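PDB 4FD7: putative arylalkylamine N-Acetyltransferase 7 from Aedes aegypti, which probably transfers an acetyl group from acetyl-CoA to an amine nitrogen of its substrate. Local coordinates for residues Q60-A65 with F220-I225. Numbering follows the deposited sequence.
Sequences QAKGLA and FNYPGI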
loop_
_atom_site.group_PDB
_atom_site.type_symbol
_atom_site.label_atom_id
_atom_site.label_comp_id
_atom_site.label_asym_id
_atom_site.label_seq_id
_atom_site.Cartn_x
_atom_site.Cartn_y
_atom_site.Cartn_z
ATOM N N GLN A 60 1.708 13.451 5.725
ATOM C CA GLN A 60 1.341 14.500 6.670
ATOM C C GLN A 60 2.560 15.304 7.109
ATOM O O GLN A 60 2.493 16.527 7.236
ATOM C CB GLN A 60 0.646 13.871 7.885
ATOM C CG GLN A 60 -0.636 14.570 8.344
ATOM C CD GLN A 60 -1.448 13.703 9.300
ATOM O OE1 GLN A 60 -0.891 13.009 10.155
ATOM N NE2 GLN A 60 -2.765 13.704 9.130
ATOM N N ALA A 61 3.675 14.621 7.349
ATOM C CA ALA A 61 4.887 15.314 7.795
ATOM C C ALA A 61 5.439 16.201 6.681
ATOM O O ALA A 61 6.075 17.222 6.951
ATOM C CB ALA A 61 5.947 14.328 8.268
ATOM N N LYS A 62 5.206 15.821 5.430
ATOM C CA LYS A 62 5.669 16.643 4.310
ATOM C C LYS A 62 4.632 17.657 3.826
ATOM O O LYS A 62 4.938 18.485 2.955
ATOM C CB LYS A 62 6.111 15.767 3.124
ATOM C CG LYS A 62 7.340 14.915 3.389
ATOM C CD LYS A 62 8.460 15.766 3.947
ATOM C CE LYS A 62 9.676 15.714 3.067
ATOM N NZ LYS A 62 10.707 16.618 3.649
ATOM N N GLY A 63 3.418 17.602 4.373
ATOM C CA GLY A 63 2.372 18.519 3.935
ATOM C C GLY A 63 1.860 18.196 2.545
ATOM O O GLY A 63 1.334 19.057 1.859
ATOM N N LEU A 64 2.043 16.962 2.118
ATOM C CA LEU A 64 1.656 16.535 0.795
ATOM C C LEU A 64 0.231 16.895 0.327
ATOM O O LEU A 64 0.056 17.255 -0.798
ATOM C CB LEU A 64 1.884 15.022 0.658
ATOM C CG LEU A 64 1.648 14.377 -0.702
ATOM C CD1 LEU A 64 1.541 15.433 -1.742
ATOM C CD2 LEU A 64 2.775 13.447 -1.042
ATOM N N ALA A 65 -0.764 16.775 1.183
ATOM C CA ALA A 65 -2.143 16.933 0.723
ATOM C C ALA A 65 -2.534 18.374 0.340
ATOM O O ALA A 65 -3.555 18.586 -0.307
ATOM C CB ALA A 65 -3.126 16.365 1.756
ATOM N N PHE A 220 15.637 13.285 3.358
ATOM C CA PHE A 220 14.725 12.348 4.009
ATOM C C PHE A 220 14.329 12.863 5.379
ATOM O O PHE A 220 14.471 12.147 6.377
ATOM C CB PHE A 220 15.370 10.970 4.186
ATOM C CG PHE A 220 15.869 10.332 2.905
ATOM C CD1 PHE A 220 15.585 10.873 1.659
ATOM C CD2 PHE A 220 16.612 9.162 2.965
ATOM C CE1 PHE A 220 16.054 10.264 0.491
ATOM C CE2 PHE A 220 17.086 8.547 1.803
ATOM C CZ PHE A 220 16.803 9.106 0.563
ATOM N N ASN A 221 13.838 14.097 5.424
ATOM C CA ASN A 221 13.491 14.772 6.672
ATOM C C ASN A 221 11.970 14.831 6.842
ATOM O O ASN A 221 11.263 15.280 5.937
ATOM C CB ASN A 221 14.065 16.193 6.646
ATOM C CG ASN A 221 14.175 16.806 8.021
ATOM O OD1 ASN A 221 15.155 16.571 8.742
ATOM N ND2 ASN A 221 13.182 17.611 8.395
ATOM N N TYR A 222 11.475 14.390 7.997
ATOM C CA TYR A 222 10.042 14.255 8.233
ATOM C C TYR A 222 9.659 14.874 9.557
ATOM O O TYR A 222 9.604 14.184 10.580
ATOM C CB TYR A 222 9.626 12.780 8.167
ATOM C CG TYR A 222 9.855 12.230 6.792
ATOM C CD1 TYR A 222 8.872 12.319 5.823
ATOM C CD2 TYR A 222 11.079 11.673 6.437
ATOM C CE1 TYR A 222 9.086 11.846 4.538
ATOM C CE2 TYR A 222 11.307 11.201 5.152
ATOM C CZ TYR A 222 10.312 11.290 4.214
ATOM O OH TYR A 222 10.530 10.818 2.941
ATOM N N PRO A 223 9.384 16.190 9.531
ATOM C CA PRO A 223 9.091 16.974 10.729
ATOM C C PRO A 223 7.987 16.347 11.567
ATOM O O PRO A 223 6.859 16.178 11.075
ATOM C CB PRO A 223 8.604 18.311 10.165
ATOM C CG PRO A 223 9.179 18.391 8.774
ATOM C CD PRO A 223 9.176 16.966 8.295
ATOM N N GLY A 224 8.317 15.980 12.797
ATOM C CA GLY A 224 7.310 15.593 13.763
ATOM C C GLY A 224 7.137 14.097 13.947
ATOM O O GLY A 224 6.426 13.662 14.862
ATOM N N ILE A 225 7.766 13.310 13.077
ATOM C CA ILE A 225 7.697 11.849 13.179
ATOM C C ILE A 225 9.098 11.247 13.216
ATOM O O ILE A 225 9.301 10.091 12.849
ATOM C CB ILE A 225 6.879 11.221 12.020
ATOM C CG1 ILE A 225 7.566 11.459 10.674
ATOM C CG2 ILE A 225 5.454 11.763 12.019
ATOM C CD1 ILE A 225 6.997 10.626 9.527
#
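The CA atoms come nearest at Ala61 and Tyr222, 5.3 Å apart, where the end of helix 57-62 meets a type II beta turn running from Tyr222 to Ile225. The turn is closed by Ile225 N bonding to Tyr222 O. Ala61 CB points into this turn. It lies at the edge of the Tyr222 ring, near its plane, and packs 4.0 Å from Ile225 CD1. Pro223 CD rests 3.4 Å from Ala61 O.

Lys62 reaches Asn221, the residue before the turn. With CG anti to the carbonyl carbon (chi1 -66°), Lys62 passes CG obliquely by the Tyr222 ring, 3.7 Å from its CE1. Bends at chi2 and chi3 then turn CD and CE toward Asn221 O. The ammonium group donates a hydrogen bond from NZ to Asn221 O, 2.7 Å long. It arrives in the carbonyl plane, at a C=O...N angle of 157°. Any cation-pi attraction to the ring is weak at best. Tyr222 OH is hydrogen-bonded to Thr128 OG1 of helix 120-136, and the Tyr210 ring meets the Tyr222 ring with the planes about 60° apart.

The contact joins the C-terminal end of helix 57-62, closed by a Schellman motif at Gly63 with its positive phi, to the type II beta turn in the loop before strand 229-236 of this GNAT-family protein.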